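Local coordinates for probable transcriptional regulator (Pseudomonas aeruginosa, PDB 2ESN), which probably regulates transcription as a LysR-type factor, joining a DNA-binding helix-turn-helix to an effector-binding domain whose natural ligand is not known, at residues C[198-212]-C[226-239]. Sequence-based numbering, arbitrary orientation.
Sequences YLAERHAVVTPWNED and RREVAVQLPTVLAA
Strands 202-206 and 228-233 are the parallel pair of a beta-alpha-beta unit in the LysR substrate-binding domain, with helix 215-221 as the connection. Val205 N gives to Val231 O (2.8 Å) and Val205 O takes Leu233 N (2.9 Å); Thr207 N continues the ladder to Leu233 O. A beta bulge at Ala230 interrupts the pairing: Ala230 N binds His203 O at 2.9 Å, and the register slips by one residue. The methyl of Ala230 lies over the centre of the Arg202 guanidinium, 3.4 Å from CZ, while NH2 of that arginine also reaches Val130 O of the second subunit. On the face of His203 and Val205, Arg227 is the main side chain. Its CB makes a CH-pi contact with one face of the His203 ring; chi1 of 59° and an extended chain then carry CD past ND1 and the guanidinium on to Val205 and Tyr198. Val205 CG2 covers one face of the guanidinium, 3.4 Å from NH2. Arg227 NH1 makes a weak bond to Tyr198 OH and a firmer one to a water held by Ala204 O, and Asp217 on the connecting helix takes NE in a salt bridge. His203 NE2 donates to Tyr198 O (2.9 Å), fixing the ring's rotation, with CE1 over the centre of the tyrosine ring. At the C-terminal end of strand 202-206, Val206 CG1 meets Val236 CG2 at 3.7 Å, in the first turn of helix 236-244. Val231 and Gln232 also pair in parallel with a strand of the second subunit, continuing the sheet across the interface of this periplasmic-binding-protein-like alpha/beta fold.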
# COMPACT_ATOMS: atom_id res chain seq x y z
N TYR C 198 -36.41 -25.40 -7.52
CA TYR C 198 -35.39 -24.43 -7.21
C TYR C 198 -34.17 -24.64 -8.07
O TYR C 198 -33.64 -23.66 -8.56
CB TYR C 198 -35.00 -24.57 -5.75
CG TYR C 198 -33.88 -23.66 -5.23
CD1 TYR C 198 -34.18 -22.42 -4.67
CD2 TYR C 198 -32.52 -24.08 -5.21
CE1 TYR C 198 -33.16 -21.57 -4.14
CE2 TYR C 198 -31.49 -23.25 -4.65
CZ TYR C 198 -31.83 -22.01 -4.09
OH TYR C 198 -30.89 -21.17 -3.53
N LEU C 199 -33.71 -25.88 -8.25
CA LEU C 199 -32.46 -26.07 -9.02
C LEU C 199 -32.64 -25.98 -10.51
O LEU C 199 -31.65 -25.89 -11.24
CB LEU C 199 -31.70 -27.35 -8.65
CG LEU C 199 -31.31 -27.42 -7.18
CD1 LEU C 199 -30.85 -28.82 -6.88
CD2 LEU C 199 -30.22 -26.36 -6.84
N ALA C 200 -33.91 -25.98 -10.97
CA ALA C 200 -34.23 -25.76 -12.38
C ALA C 200 -34.31 -24.29 -12.81
O ALA C 200 -34.50 -23.98 -14.01
CB ALA C 200 -35.55 -26.48 -12.72
N GLU C 201 -34.13 -23.35 -11.88
CA GLU C 201 -34.07 -21.93 -12.26
C GLU C 201 -32.65 -21.39 -12.33
O GLU C 201 -31.73 -22.03 -11.88
CB GLU C 201 -34.87 -21.07 -11.26
CG GLU C 201 -36.38 -21.36 -11.18
CD GLU C 201 -37.10 -21.16 -12.54
OE1 GLU C 201 -36.74 -20.23 -13.34
OE2 GLU C 201 -38.02 -21.98 -12.80
N ARG C 202 -32.47 -20.22 -12.94
CA ARG C 202 -31.24 -19.46 -12.76
C ARG C 202 -31.38 -18.57 -11.51
O ARG C 202 -32.51 -18.27 -11.03
CB ARG C 202 -30.90 -18.68 -14.04
CG ARG C 202 -30.63 -19.58 -15.28
CD ARG C 202 -30.52 -18.77 -16.54
NE ARG C 202 -29.18 -18.20 -16.64
CZ ARG C 202 -28.89 -17.01 -17.20
NH1 ARG C 202 -29.84 -16.21 -17.71
NH2 ARG C 202 -27.59 -16.60 -17.24
N HIS C 203 -30.24 -18.16 -10.98
CA HIS C 203 -30.18 -17.62 -9.65
C HIS C 203 -29.42 -16.31 -9.60
O HIS C 203 -28.43 -16.13 -10.35
CB HIS C 203 -29.57 -18.62 -8.68
CG HIS C 203 -30.43 -19.80 -8.41
ND1 HIS C 203 -31.24 -19.89 -7.31
CD2 HIS C 203 -30.62 -20.94 -9.11
CE1 HIS C 203 -31.90 -21.04 -7.34
NE2 HIS C 203 -31.52 -21.69 -8.42
N ALA C 204 -29.90 -15.38 -8.75
CA ALA C 204 -29.16 -14.15 -8.48
C ALA C 204 -28.42 -14.41 -7.18
O ALA C 204 -28.97 -15.00 -6.28
CB ALA C 204 -30.08 -12.96 -8.33
N VAL C 205 -27.17 -13.98 -7.06
CA VAL C 205 -26.40 -14.34 -5.86
C VAL C 205 -25.69 -13.11 -5.33
O VAL C 205 -25.16 -12.31 -6.09
CB VAL C 205 -25.36 -15.47 -6.21
CG1 VAL C 205 -24.44 -15.73 -5.07
CG2 VAL C 205 -26.13 -16.77 -6.57
N VAL C 206 -25.76 -12.92 -4.02
CA VAL C 206 -25.20 -11.75 -3.38
C VAL C 206 -23.79 -12.10 -2.83
O VAL C 206 -23.65 -12.97 -2.01
CB VAL C 206 -26.14 -11.25 -2.28
CG1 VAL C 206 -25.50 -10.07 -1.51
CG2 VAL C 206 -27.48 -10.80 -2.86
N THR C 207 -22.78 -11.39 -3.29
CA THR C 207 -21.38 -11.62 -2.93
C THR C 207 -20.82 -10.27 -2.46
O THR C 207 -20.25 -9.55 -3.26
CB THR C 207 -20.60 -12.10 -4.16
OG1 THR C 207 -20.89 -11.24 -5.26
CG2 THR C 207 -21.04 -13.44 -4.57
N PRO C 208 -21.02 -9.92 -1.19
CA PRO C 208 -20.77 -8.56 -0.69
C PRO C 208 -19.29 -8.21 -0.69
O PRO C 208 -18.95 -7.04 -0.77
CB PRO C 208 -21.26 -8.61 0.75
CG PRO C 208 -22.06 -9.86 0.88
CD PRO C 208 -21.46 -10.82 -0.11
N TRP C 209 -18.41 -9.19 -0.70
CA TRP C 209 -16.98 -8.88 -0.75
C TRP C 209 -16.42 -9.43 -2.03
O TRP C 209 -15.26 -9.87 -2.09
CB TRP C 209 -16.28 -9.45 0.51
CG TRP C 209 -16.78 -8.70 1.73
CD1 TRP C 209 -16.44 -7.44 2.11
CD2 TRP C 209 -17.77 -9.15 2.65
NE1 TRP C 209 -17.13 -7.10 3.25
CE2 TRP C 209 -17.96 -8.12 3.60
CE3 TRP C 209 -18.51 -10.33 2.79
CZ2 TRP C 209 -18.88 -8.22 4.67
CZ3 TRP C 209 -19.44 -10.43 3.85
CH2 TRP C 209 -19.61 -9.37 4.77
N ASN C 210 -17.25 -9.44 -3.06
CA ASN C 210 -16.81 -9.91 -4.36
C ASN C 210 -16.27 -11.35 -4.45
O ASN C 210 -15.52 -11.65 -5.39
CB ASN C 210 -15.67 -9.04 -4.84
CG ASN C 210 -16.06 -7.60 -4.96
OD1 ASN C 210 -17.19 -7.27 -5.35
ND2 ASN C 210 -15.13 -6.71 -4.63
N GLU C 211 -16.63 -12.19 -3.50
CA GLU C 211 -16.24 -13.59 -3.50
C GLU C 211 -16.76 -14.36 -4.71
O GLU C 211 -17.69 -13.88 -5.40
CB GLU C 211 -16.64 -14.24 -2.18
CG GLU C 211 -18.12 -14.14 -1.74
CD GLU C 211 -18.50 -12.82 -1.02
OE1 GLU C 211 -18.88 -12.83 0.16
OE2 GLU C 211 -18.43 -11.79 -1.64
N ASP C 212 -16.13 -15.51 -5.02
CA ASP C 212 -16.49 -16.28 -6.22
C ASP C 212 -17.70 -17.21 -6.02
O ASP C 212 -18.13 -17.89 -6.94
CB ASP C 212 -15.29 -17.03 -6.85
CG ASP C 212 -14.42 -16.13 -7.77
OD1 ASP C 212 -14.81 -15.00 -8.10
OD2 ASP C 212 -13.37 -16.59 -8.22
N ARG C 226 -25.66 -27.94 -6.73
CA ARG C 226 -25.14 -26.73 -7.34
C ARG C 226 -26.28 -26.01 -8.06
O ARG C 226 -27.16 -26.66 -8.65
CB ARG C 226 -24.00 -27.07 -8.32
CG ARG C 226 -24.41 -28.03 -9.44
CD ARG C 226 -23.66 -27.75 -10.74
NE ARG C 226 -23.88 -26.37 -11.15
CZ ARG C 226 -23.08 -25.68 -11.97
NH1 ARG C 226 -21.97 -26.24 -12.48
NH2 ARG C 226 -23.41 -24.40 -12.26
N ARG C 227 -26.28 -24.68 -7.98
CA ARG C 227 -27.30 -23.92 -8.70
C ARG C 227 -26.65 -23.20 -9.90
O ARG C 227 -25.42 -22.98 -9.87
CB ARG C 227 -28.08 -23.01 -7.72
CG ARG C 227 -27.24 -22.04 -6.98
CD ARG C 227 -27.99 -21.31 -5.87
NE ARG C 227 -27.00 -20.46 -5.22
CZ ARG C 227 -27.25 -19.45 -4.40
NH1 ARG C 227 -28.52 -19.10 -4.09
NH2 ARG C 227 -26.22 -18.81 -3.85
N GLU C 228 -27.44 -22.91 -10.94
CA GLU C 228 -26.98 -22.17 -12.12
C GLU C 228 -27.09 -20.70 -11.83
O GLU C 228 -28.19 -20.23 -11.59
CB GLU C 228 -27.79 -22.47 -13.43
CG GLU C 228 -27.77 -23.91 -13.89
CD GLU C 228 -26.33 -24.44 -14.19
OE1 GLU C 228 -25.88 -25.49 -13.58
OE2 GLU C 228 -25.65 -23.78 -15.02
N VAL C 229 -25.99 -19.96 -11.92
CA VAL C 229 -25.97 -18.56 -11.52
C VAL C 229 -26.01 -17.67 -12.71
O VAL C 229 -25.14 -17.79 -13.58
CB VAL C 229 -24.69 -18.27 -10.64
CG1 VAL C 229 -24.53 -16.78 -10.42
CG2 VAL C 229 -24.75 -19.09 -9.31
N ALA C 230 -26.97 -16.74 -12.77
CA ALA C 230 -27.01 -15.74 -13.83
C ALA C 230 -26.29 -14.44 -13.47
O ALA C 230 -25.66 -13.83 -14.32
CB ALA C 230 -28.45 -15.45 -14.19
N VAL C 231 -26.41 -13.97 -12.22
CA VAL C 231 -25.83 -12.69 -11.79
C VAL C 231 -25.28 -12.82 -10.38
O VAL C 231 -25.96 -13.38 -9.51
CB VAL C 231 -26.94 -11.54 -11.78
CG1 VAL C 231 -26.33 -10.16 -11.44
CG2 VAL C 231 -27.68 -11.45 -13.13
N GLN C 232 -24.08 -12.26 -10.14
CA GLN C 232 -23.56 -12.04 -8.80
C GLN C 232 -23.49 -10.54 -8.61
O GLN C 232 -23.12 -9.82 -9.55
CB GLN C 232 -22.15 -12.63 -8.63
CG GLN C 232 -22.16 -14.15 -8.56
CD GLN C 232 -20.74 -14.80 -8.69
OE1 GLN C 232 -20.49 -15.88 -8.12
NE2 GLN C 232 -19.88 -14.20 -9.48
N LEU C 233 -23.83 -10.06 -7.42
CA LEU C 233 -23.72 -8.59 -7.14
C LEU C 233 -23.59 -8.47 -5.65
O LEU C 233 -23.91 -9.41 -4.93
CB LEU C 233 -24.94 -7.78 -7.65
CG LEU C 233 -26.36 -8.02 -7.09
CD1 LEU C 233 -27.35 -6.92 -7.59
CD2 LEU C 233 -26.89 -9.43 -7.45
N PRO C 234 -23.01 -7.37 -5.19
CA PRO C 234 -22.70 -7.23 -3.78
C PRO C 234 -23.88 -6.71 -2.95
O PRO C 234 -23.80 -6.71 -1.70
CB PRO C 234 -21.54 -6.19 -3.81
CG PRO C 234 -21.36 -5.77 -5.23
CD PRO C 234 -22.50 -6.25 -6.01
N THR C 235 -24.95 -6.24 -3.61
CA THR C 235 -26.10 -5.56 -2.97
C THR C 235 -27.32 -6.50 -2.92
O THR C 235 -27.87 -6.80 -3.99
CB THR C 235 -26.73 -4.52 -3.94
OG1 THR C 235 -25.83 -4.05 -4.95
CG2 THR C 235 -27.54 -3.50 -3.32
N VAL C 236 -27.83 -6.82 -1.73
CA VAL C 236 -29.11 -7.50 -1.50
C VAL C 236 -30.30 -6.67 -1.99
O VAL C 236 -31.22 -7.19 -2.64
CB VAL C 236 -29.33 -7.82 -0.00
CG1 VAL C 236 -30.52 -8.79 0.20
CG2 VAL C 236 -28.19 -8.52 0.49
N LEU C 237 -30.27 -5.35 -1.75
CA LEU C 237 -31.44 -4.58 -2.02
C LEU C 237 -31.63 -4.40 -3.52
O LEU C 237 -32.74 -4.55 -4.00
CB LEU C 237 -31.48 -3.25 -1.23
CG LEU C 237 -31.52 -3.28 0.30
CD1 LEU C 237 -31.59 -1.79 0.84
CD2 LEU C 237 -32.64 -4.16 0.88
N ALA C 238 -30.56 -4.12 -4.27
CA ALA C 238 -30.70 -4.13 -5.72
C ALA C 238 -31.09 -5.54 -6.22
O ALA C 238 -31.80 -5.65 -7.20
CB ALA C 238 -29.44 -3.63 -6.40
N ALA C 239 -30.58 -6.58 -5.55
CA ALA C 239 -30.82 -7.98 -5.99
C ALA C 239 -32.30 -8.33 -5.90
O ALA C 239 -32.83 -9.05 -6.74
CB ALA C 239 -30.03 -8.95 -5.11
O HOH W 1 -30.16 -23.77 -10.48
O HOH W 2 -26.49 -18.80 -15.97
O HOH W 3 -29.15 -16.27 -3.88